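Long-range contacts in uncharacterized protein Atu2129 (Agrobacterium tumefaciens, PDB 3DNH), which is of unknown function but folds as a CREG-like beta-barrel related to pyridoxamine 5'-phosphate oxidases, and so may bind a flavin such as FMN: residues A[45-50]-A[84-89]; A[110-115]-A[148-153]; A[218-223]-A[232-237]. All blocks are in the same frame, centred on the assembly; numbering follows the deposited sequence.

Interaction 1 (A[45-50]-A[84-89]); sequences ATLDPV and ETDARI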
loop_
_atom_site.group_PDB
_atom_site.type_symbol
_atom_site.label_atom_id
_atom_site.label_comp_id
_atom_site.label_asym_id
_atom_site.label_seq_id
_atom_site.Cartn_x
_atom_site.Cartn_y
_atom_site.Cartn_z
ATOM N N ALA A 45 -4.790 -3.640 8.236
ATOM C CA ALA A 45 -4.734 -3.154 9.593
ATOM C C ALA A 45 -5.407 -4.131 10.553
ATOM O O ALA A 45 -6.479 -4.700 10.281
ATOM C CB ALA A 45 -5.365 -1.752 9.701
ATOM N N THR A 46 -4.800 -4.229 11.726
ATOM C CA THR A 46 -5.087 -5.229 12.710
ATOM C C THR A 46 -5.020 -4.437 14.041
ATOM O O THR A 46 -4.542 -3.289 14.068
ATOM C CB THR A 46 -3.962 -6.248 12.424
ATOM O OG1 THR A 46 -4.432 -7.479 11.844
ATOM C CG2 THR A 46 -2.828 -6.306 13.345
ATOM N N LEU A 47 -5.527 -5.015 15.130
ATOM C CA LEU A 47 -5.502 -4.320 16.428
ATOM C C LEU A 47 -4.565 -4.991 17.424
ATOM O O LEU A 47 -4.591 -6.215 17.603
ATOM C CB LEU A 47 -6.916 -4.203 17.037
ATOM C CG LEU A 47 -8.031 -3.408 16.321
ATOM C CD1 LEU A 47 -9.383 -3.638 17.036
ATOM C CD2 LEU A 47 -7.726 -1.898 16.248
ATOM N N ASP A 48 -3.753 -4.182 18.096
ATOM C CA ASP A 48 -2.898 -4.701 19.126
ATOM C C ASP A 48 -3.723 -5.048 20.370
ATOM O O ASP A 48 -4.514 -4.230 20.852
ATOM C CB ASP A 48 -1.769 -3.752 19.441
ATOM C CG ASP A 48 -0.726 -4.387 20.332
ATOM O OD1 ASP A 48 -0.962 -4.476 21.563
ATOM O OD2 ASP A 48 0.319 -4.824 19.799
ATOM N N PRO A 49 -3.561 -6.286 20.878
ATOM C CA PRO A 49 -4.354 -6.746 22.035
ATOM C C PRO A 49 -4.139 -6.028 23.368
ATOM O O PRO A 49 -5.012 -6.108 24.236
ATOM C CB PRO A 49 -3.993 -8.220 22.157
ATOM C CG PRO A 49 -2.753 -8.403 21.414
ATOM C CD PRO A 49 -2.682 -7.345 20.354
ATOM N N VAL A 50 -2.984 -5.390 23.573
ATOM C CA VAL A 50 -2.672 -4.742 24.858
ATOM C C VAL A 50 -2.779 -3.225 24.726
ATOM O O VAL A 50 -3.423 -2.558 25.536
ATOM C CB VAL A 50 -1.231 -5.118 25.400
ATOM C CG1 VAL A 50 -0.915 -4.411 26.724
ATOM C CG2 VAL A 50 -1.064 -6.631 25.573
ATOM N N GLU A 84 -5.697 -13.424 15.788
ATOM C CA GLU A 84 -6.121 -14.455 16.771
ATOM C C GLU A 84 -6.867 -13.798 17.927
ATOM O O GLU A 84 -7.943 -14.237 18.313
ATOM C CB GLU A 84 -4.936 -15.230 17.382
ATOM C CG GLU A 84 -4.440 -16.465 16.643
ATOM C CD GLU A 84 -5.554 -17.316 15.988
ATOM O OE1 GLU A 84 -5.953 -18.352 16.575
ATOM O OE2 GLU A 84 -6.008 -16.956 14.861
ATOM N N THR A 85 -6.273 -12.745 18.473
ATOM C CA THR A 85 -6.819 -12.045 19.636
ATOM C C THR A 85 -8.128 -11.265 19.345
ATOM O O THR A 85 -9.007 -11.226 20.201
ATOM C CB THR A 85 -5.747 -11.139 20.304
ATOM O OG1 THR A 85 -5.289 -10.144 19.385
ATOM C CG2 THR A 85 -4.536 -11.967 20.769
ATOM N N ASP A 86 -8.256 -10.688 18.137
ATOM C CA ASP A 86 -9.377 -9.814 17.755
ATOM C C ASP A 86 -9.456 -9.791 16.222
ATOM O O ASP A 86 -8.511 -9.334 15.543
ATOM C CB ASP A 86 -9.124 -8.398 18.299
ATOM C CG ASP A 86 -10.302 -7.438 18.097
ATOM O OD1 ASP A 86 -11.067 -7.540 17.113
ATOM O OD2 ASP A 86 -10.439 -6.533 18.946
ATOM N N ALA A 87 -10.577 -10.273 15.677
ATOM C CA ALA A 87 -10.681 -10.472 14.221
ATOM C C ALA A 87 -11.043 -9.209 13.423
ATOM O O ALA A 87 -11.089 -9.267 12.208
ATOM C CB ALA A 87 -11.671 -11.632 13.890
ATOM N N ARG A 88 -11.312 -8.084 14.089
ATOM C CA ARG A 88 -11.651 -6.837 13.398
ATOM C C ARG A 88 -10.438 -6.302 12.630
ATOM O O ARG A 88 -9.354 -6.078 13.210
ATOM C CB ARG A 88 -12.173 -5.780 14.372
ATOM C CG ARG A 88 -13.478 -6.184 15.022
ATOM C CD ARG A 88 -13.938 -5.118 15.970
ATOM N NE ARG A 88 -13.079 -5.036 17.133
ATOM C CZ ARG A 88 -13.200 -4.124 18.094
ATOM N NH1 ARG A 88 -12.374 -4.156 19.118
ATOM N NH2 ARG A 88 -14.139 -3.183 18.034
ATOM N N ILE A 89 -10.610 -6.155 11.319
ATOM C CA ILE A 89 -9.532 -5.711 10.407
ATOM C C ILE A 89 -10.039 -4.671 9.420
ATOM O O ILE A 89 -11.258 -4.500 9.252
ATOM C CB ILE A 89 -8.888 -6.895 9.595
ATOM C CG1 ILE A 89 -9.869 -7.592 8.630
ATOM C CG2 ILE A 89 -8.275 -7.941 10.568
ATOM C CD1 ILE A 89 -9.130 -8.459 7.517
HETATM O O HOH W 1 -7.116 -7.309 14.716
HETATM O O HOH W 2 -6.070 -7.736 19.061
#
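L47 presses its CD1 methyl against an ion pair that D86 and R88 have already made with each other, and here the contact is well packed. L47 CD1 lies 3.6 Å from D86 OD2 and 3.7 Å from R88 NH1, coming in at a slant to the guanidinium. R88 folds back at chi3 (-69°) and takes the carboxylate side-on, NE bonding to OD1 and NH1 to OD2, both on syn lone pairs and almost exactly in the guanidinium plane. D86 OD1 also accepts from the backbone N of R88 at 3.1 Å, an Asx turn at the point where the chain leaves helix 78-85. Two donors on one oxygen restrain the carboxylate's rotation. Further along, the backbones make the closest approach of the two segments: I89 CA forms a CA-H...O contact of 3.2 Å to A45 O. This is the seam at which strands 41-47 and 88-93 close the six-stranded antiparallel barrel, A45 pairing there with S90. Beyond it the strands part, and no direct hydrogen bond joins the two segments; water fills in. One molecule accepts from L47 N and donates to both D86 O and R88 O. On the exposed side, P49 CB merely leans on T85 OG1 at 3.6 Å, the two side chains crossing at about a right angle. A second water donates to L47 O and to T85 OG1, a hydroxyl also hydrogen-bonded to N82 O. The second subunit covers the L47 and R88 side, where its own L47 packs on L47 and its Y53 makes a cation-pi contact with R88.

Interaction 2 (A[110-115]-A[148-153]); sequences VGRADR and RLRTEG
The carbonyl oxygen of V110 is held by two consecutive amides of the facing strand. E152 N reaches V110 O at 2.7 Å, and G153 N, from a more bent approach (135° at the hydrogen), also bonds to it; both donors lie in the carbonyl plane. V110 N answers with a straight bond to G153 O. With that extra residue the register slips by one, and from R112 onward the pairing is regular, R112 with R150 and D114 with R148 each exchanging two backbone hydrogen bonds. Just past the slip, G111, having no side chain, lets the strands draw together until G111 CA sits 3.1 Å from R150 O in a CA-H...O contact.

On the face that carries R112, D114 and R150, charges organise the surface. R150 grips the D114 carboxylate side-on, NH2 to OD1 and NE to OD2, each at 2.8 Å and on a syn lone pair, the two flat groups only 15° from coplanar. A chi3 of -31°, well away from a staggered value, swings the guanidinium into this position. R112 runs alongside, pointing the same way, and lays its CD over one guanidinium face, 3.7 Å from R150 NH2. The two arginines share like charge, which D114 probably offsets. E152 OE1 forms a long salt bridge to R112 NE (3.9 Å), while its hydrogen bond goes to Y53 OH of the second subunit. R148 turns elsewhere, to E64 and E120. On the other face L149 packs against I89 and V91 of strand 88-93. The whole is a classic beta bulge in an antiparallel pair of barrel strands.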
loop_
_atom_site.group_PDB
_atom_site.type_symbol
_atom_site.label_atom_id
_atom_site.label_comp_id
_atom_site.label_asym_id
_atom_site.label_seq_id
_atom_site.Cartn_x
_atom_site.Cartn_y
_atom_site.Cartn_z
ATOM N N VAL A 110 -13.826 -2.696 5.549
ATOM C CA VAL A 110 -13.732 -2.939 6.974
ATOM C C VAL A 110 -14.568 -4.162 7.327
ATOM O O VAL A 110 -15.695 -4.268 6.881
ATOM C CB VAL A 110 -14.159 -1.687 7.761
ATOM C CG1 VAL A 110 -14.159 -1.950 9.262
ATOM C CG2 VAL A 110 -13.269 -0.505 7.377
ATOM N N GLY A 111 -14.027 -5.079 8.131
ATOM C CA GLY A 111 -14.820 -6.248 8.566
ATOM C C GLY A 111 -14.069 -7.204 9.464
ATOM O O GLY A 111 -13.273 -6.772 10.299
ATOM N N ARG A 112 -14.339 -8.504 9.316
ATOM C CA ARG A 112 -13.662 -9.529 10.134
ATOM C C ARG A 112 -12.811 -10.476 9.305
ATOM O O ARG A 112 -13.144 -10.789 8.167
ATOM C CB ARG A 112 -14.648 -10.289 11.034
ATOM C CG ARG A 112 -15.192 -9.426 12.164
ATOM C CD ARG A 112 -16.358 -10.051 12.904
ATOM N NE ARG A 112 -16.810 -9.087 13.907
ATOM C CZ ARG A 112 -16.243 -8.898 15.102
ATOM N NH1 ARG A 112 -16.716 -7.945 15.899
ATOM N NH2 ARG A 112 -15.216 -9.649 15.508
ATOM N N ALA A 113 -11.657 -10.853 9.865
ATOM C CA ALA A 113 -10.781 -11.847 9.280
ATOM C C ALA A 113 -11.249 -13.208 9.754
ATOM O O ALA A 113 -10.991 -13.590 10.919
ATOM C CB ALA A 113 -9.369 -11.609 9.741
ATOM N N ASP A 114 -11.929 -13.935 8.866
ATOM C CA ASP A 114 -12.409 -15.263 9.137
ATOM C C ASP A 114 -11.372 -16.258 8.629
ATOM O O ASP A 114 -11.025 -16.280 7.445
ATOM C CB ASP A 114 -13.727 -15.520 8.393
ATOM C CG ASP A 114 -14.921 -14.829 9.022
ATOM O OD1 ASP A 114 -14.964 -14.687 10.259
ATOM O OD2 ASP A 114 -15.855 -14.434 8.280
ATOM N N ARG A 115 -10.931 -17.136 9.504
ATOM C CA ARG A 115 -10.037 -18.192 9.091
ATOM C C ARG A 115 -10.720 -19.185 8.128
ATOM O O ARG A 115 -11.815 -19.698 8.396
ATOM C CB ARG A 115 -9.506 -18.874 10.342
ATOM C CG ARG A 115 -8.202 -19.538 10.117
ATOM C CD ARG A 115 -7.008 -18.647 10.407
ATOM N NE ARG A 115 -5.960 -19.605 10.696
ATOM C CZ ARG A 115 -5.646 -20.027 11.914
ATOM N NH1 ARG A 115 -6.237 -19.508 12.977
ATOM N NH2 ARG A 115 -4.715 -20.950 12.065
ATOM N N ARG A 148 -10.305 -15.204 4.999
ATOM C CA ARG A 148 -11.043 -14.344 4.068
ATOM C C ARG A 148 -11.681 -13.174 4.807
ATOM O O ARG A 148 -11.987 -13.250 6.019
ATOM C CB ARG A 148 -12.035 -15.133 3.159
ATOM C CG ARG A 148 -13.049 -15.907 3.914
ATOM C CD ARG A 148 -14.174 -16.478 3.025
ATOM N NE ARG A 148 -13.741 -17.558 2.158
ATOM C CZ ARG A 148 -13.772 -18.857 2.477
ATOM N NH1 ARG A 148 -14.196 -19.282 3.666
ATOM N NH2 ARG A 148 -13.344 -19.748 1.603
ATOM N N LEU A 149 -11.814 -12.074 4.082
ATOM C CA LEU A 149 -12.410 -10.882 4.628
ATOM C C LEU A 149 -13.915 -11.068 4.629
ATOM O O LEU A 149 -14.508 -11.369 3.585
ATOM C CB LEU A 149 -12.003 -9.638 3.812
ATOM C CG LEU A 149 -12.688 -8.340 4.252
ATOM C CD1 LEU A 149 -12.381 -7.966 5.692
ATOM C CD2 LEU A 149 -12.300 -7.217 3.294
ATOM N N ARG A 150 -14.518 -10.912 5.807
ATOM C CA ARG A 150 -15.952 -10.744 5.897
ATOM C C ARG A 150 -16.219 -9.245 5.898
ATOM O O ARG A 150 -16.018 -8.592 6.910
ATOM C CB ARG A 150 -16.477 -11.347 7.197
ATOM C CG ARG A 150 -17.964 -11.580 7.166
ATOM C CD ARG A 150 -18.579 -11.910 8.517
ATOM N NE ARG A 150 -17.702 -12.632 9.443
ATOM C CZ ARG A 150 -17.918 -12.720 10.754
ATOM N NH1 ARG A 150 -18.974 -12.141 11.289
ATOM N NH2 ARG A 150 -17.086 -13.387 11.545
ATOM N N THR A 151 -16.656 -8.697 4.770
ATOM C CA THR A 151 -16.760 -7.234 4.621
ATOM C C THR A 151 -18.014 -6.749 5.339
ATOM O O THR A 151 -19.115 -7.294 5.109
ATOM C CB THR A 151 -16.808 -6.823 3.134
ATOM O OG1 THR A 151 -15.541 -7.131 2.517
ATOM C CG2 THR A 151 -17.061 -5.322 2.987
ATOM N N GLU A 152 -17.856 -5.727 6.194
ATOM C CA GLU A 152 -18.978 -5.156 6.903
ATOM C C GLU A 152 -19.215 -3.693 6.538
ATOM O O GLU A 152 -20.284 -3.153 6.792
ATOM C CB GLU A 152 -18.796 -5.299 8.427
ATOM C CG GLU A 152 -18.661 -6.724 8.874
ATOM C CD GLU A 152 -18.496 -6.849 10.353
ATOM O OE1 GLU A 152 -17.381 -6.653 10.862
ATOM O OE2 GLU A 152 -19.488 -7.170 11.015
ATOM N N GLY A 153 -18.225 -3.047 5.938
ATOM C CA GLY A 153 -18.375 -1.644 5.589
ATOM C C GLY A 153 -17.381 -1.308 4.527
ATOM O O GLY A 153 -16.308 -1.936 4.447
HETATM O O HOH W 3 -18.996 -8.099 13.621
#

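Interaction 3 (A[218-223]-A[232-237]); sequences SIDPDG and LARLWF
R234 and D220 approach from opposite directions, and R234 grips the D220 carboxylate end-on through NH1 and NH2 in a buried salt bridge. NH2 of R234 gives a nearly straight bond to D220 OD1 at 2.6 Å, exactly in the guanidinium plane, while NH1 reaches D220 OD2 at 2.8 Å from a tilted position. The arginine spans the gap because its chain is extended, with CG anti to the backbone N (chi1 -177°). Beside this pair, F237 offers the face of its ring to G223 CA, 3.6 Å from the centroid in a CH-pi contact. The ring's edge turns to carbonyls, with F237 CE2 3.2 Å from D220 O. The backbone ties in through F237 N, which bonds to D222 O, and a water donates to that same D222 O and to F237 O.

Around this shell lie the groups that set it in place. D220 OD1 spends its anti lone pair on D222 N at 2.9 Å, forming an Asx turn that fixes the carboxylate. D225 gives R234 NH1 a second acidic partner, and the W236 ring has R234 NE above one face. Farther out, helix 28-38 supplies R33 to D222 OD2 and D34 to W236 NE1. D220 and G223 exchange backbone bonds across P221 and D222, closing a two-residue beta-hairpin; its second strand, which starts at G223, pairs in turn with W236 and is the central one of a three-stranded antiparallel sheet.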
loop_
_atom_site.group_PDB
_atom_site.type_symbol
_atom_site.label_atom_id
_atom_site.label_comp_id
_atom_site.label_asym_id
_atom_site.label_seq_id
_atom_site.Cartn_x
_atom_site.Cartn_y
_atom_site.Cartn_z
ATOM N N SER A 218 -10.358 -16.592 -13.194
ATOM C CA SER A 218 -11.679 -16.768 -12.688
ATOM C C SER A 218 -12.708 -16.244 -13.657
ATOM O O SER A 218 -12.543 -15.150 -14.202
ATOM C CB SER A 218 -11.811 -16.054 -11.317
ATOM O OG SER A 218 -12.971 -16.430 -10.622
ATOM N N ILE A 219 -13.782 -17.029 -13.868
ATOM C CA ILE A 219 -14.953 -16.599 -14.671
ATOM C C ILE A 219 -16.145 -16.548 -13.736
ATOM O O ILE A 219 -16.328 -17.462 -12.935
ATOM C CB ILE A 219 -15.260 -17.591 -15.816
ATOM C CG1 ILE A 219 -14.022 -17.724 -16.748
ATOM C CG2 ILE A 219 -16.568 -17.191 -16.546
ATOM C CD1 ILE A 219 -14.043 -18.917 -17.679
ATOM N N ASP A 220 -16.932 -15.475 -13.824
ATOM C CA ASP A 220 -18.128 -15.335 -12.970
ATOM C C ASP A 220 -19.275 -14.742 -13.803
ATOM O O ASP A 220 -19.076 -14.371 -14.973
ATOM C CB ASP A 220 -17.791 -14.559 -11.653
ATOM C CG ASP A 220 -17.309 -13.117 -11.908
ATOM O OD1 ASP A 220 -18.118 -12.297 -12.427
ATOM O OD2 ASP A 220 -16.131 -12.782 -11.597
ATOM N N PRO A 221 -20.487 -14.683 -13.243
ATOM C CA PRO A 221 -21.557 -14.145 -14.091
ATOM C C PRO A 221 -21.358 -12.731 -14.673
ATOM O O PRO A 221 -21.995 -12.382 -15.686
ATOM C CB PRO A 221 -22.781 -14.165 -13.146
ATOM C CG PRO A 221 -22.496 -15.300 -12.229
ATOM C CD PRO A 221 -21.011 -15.174 -11.944
ATOM N N ASP A 222 -20.522 -11.925 -14.040
ATOM C CA ASP A 222 -20.358 -10.517 -14.438
ATOM C C ASP A 222 -19.094 -10.263 -15.283
ATOM O O ASP A 222 -18.953 -9.207 -15.948
ATOM C CB ASP A 222 -20.340 -9.618 -13.186
ATOM C CG ASP A 222 -21.703 -9.523 -12.512
ATOM O OD1 ASP A 222 -22.733 -9.812 -13.165
ATOM O OD2 ASP A 222 -21.733 -9.163 -11.316
ATOM N N GLY A 223 -18.211 -11.249 -15.310
ATOM C CA GLY A 223 -17.006 -11.132 -16.140
ATOM C C GLY A 223 -15.888 -12.092 -15.787
ATOM O O GLY A 223 -16.124 -13.134 -15.181
ATOM N N LEU A 232 -3.000 -7.178 -13.179
ATOM C CA LEU A 232 -4.290 -7.872 -13.078
ATOM C C LEU A 232 -5.272 -7.118 -13.970
ATOM O O LEU A 232 -5.179 -5.871 -14.082
ATOM C CB LEU A 232 -4.830 -7.892 -11.618
ATOM C CG LEU A 232 -3.989 -8.551 -10.513
ATOM C CD1 LEU A 232 -4.617 -8.309 -9.138
ATOM C CD2 LEU A 232 -3.757 -10.054 -10.767
ATOM N N ALA A 233 -6.212 -7.860 -14.556
ATOM C CA ALA A 233 -7.278 -7.288 -15.385
ATOM C C ALA A 233 -8.626 -7.926 -15.048
ATOM O O ALA A 233 -8.689 -9.075 -14.509
ATOM C CB ALA A 233 -6.967 -7.473 -16.893
ATOM N N ARG A 234 -9.691 -7.160 -15.298
ATOM C CA ARG A 234 -11.050 -7.689 -15.251
ATOM C C ARG A 234 -11.819 -7.246 -16.492
ATOM O O ARG A 234 -11.982 -6.045 -16.738
ATOM C CB ARG A 234 -11.821 -7.280 -13.972
ATOM C CG ARG A 234 -13.205 -7.943 -13.982
ATOM C CD ARG A 234 -13.948 -7.764 -12.742
ATOM N NE ARG A 234 -15.301 -8.331 -12.748
ATOM C CZ ARG A 234 -15.651 -9.624 -12.667
ATOM N NH1 ARG A 234 -14.744 -10.616 -12.629
ATOM N NH2 ARG A 234 -16.964 -9.920 -12.614
ATOM N N LEU A 235 -12.301 -8.216 -17.255
ATOM C CA LEU A 235 -13.159 -7.932 -18.441
ATOM C C LEU A 235 -14.613 -8.057 -18.012
ATOM O O LEU A 235 -15.017 -9.128 -17.593
ATOM C CB LEU A 235 -12.860 -8.903 -19.595
ATOM C CG LEU A 235 -13.589 -8.732 -20.965
ATOM C CD1 LEU A 235 -13.389 -7.373 -21.535
ATOM C CD2 LEU A 235 -13.107 -9.799 -21.986
ATOM N N TRP A 236 -15.400 -6.975 -18.128
ATOM C CA TRP A 236 -16.810 -7.032 -17.784
ATOM C C TRP A 236 -17.681 -7.434 -18.941
ATOM O O TRP A 236 -17.531 -6.908 -20.056
ATOM C CB TRP A 236 -17.292 -5.695 -17.228
ATOM C CG TRP A 236 -16.558 -5.327 -15.949
ATOM C CD1 TRP A 236 -15.336 -4.685 -15.848
ATOM C CD2 TRP A 236 -16.983 -5.590 -14.609
ATOM N NE1 TRP A 236 -14.998 -4.494 -14.527
ATOM C CE2 TRP A 236 -15.977 -5.052 -13.739
ATOM C CE3 TRP A 236 -18.113 -6.211 -14.047
ATOM C CZ2 TRP A 236 -16.073 -5.128 -12.334
ATOM C CZ3 TRP A 236 -18.216 -6.281 -12.616
ATOM C CH2 TRP A 236 -17.203 -5.747 -11.796
ATOM N N PHE A 237 -18.596 -8.370 -18.696
ATOM C CA PHE A 237 -19.567 -8.745 -19.742
ATOM C C PHE A 237 -20.515 -7.595 -19.990
ATOM O O PHE A 237 -20.790 -6.805 -19.058
ATOM C CB PHE A 237 -20.349 -9.990 -19.330
ATOM C CG PHE A 237 -19.490 -11.225 -19.161
ATOM C CD1 PHE A 237 -18.452 -11.508 -20.083
ATOM C CD2 PHE A 237 -19.724 -12.111 -18.100
ATOM C CE1 PHE A 237 -17.686 -12.620 -19.972
ATOM C CE2 PHE A 237 -18.931 -13.274 -17.963
ATOM C CZ PHE A 237 -17.918 -13.524 -18.881
HETATM O O HOH W 4 -20.763 -7.320 -16.254
#

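Along the chain the three contacts follow in series, each closing before the next opens. Interactions 1 and 2 are neighbours, their centres about 12 Å apart, because strands 88-93 and 106-115 are adjacent in the barrel: A87 O and I89 N probably hydrogen-bond to A113 N and G111 O, and R88 CG packs on R112 NH1. Together they cover four consecutive strands of the closed barrel, 41-47, 88-93, 106-115 and 144-157, and both touch the second subunit, so this side of the barrel lies at the interface between the two subunits. Interaction 3 lies across the chain's centre in a separate three-stranded sheet, its centre about 33 Å from that of interaction 1 and about 23 Å from that of interaction 2, with no direct touch to either.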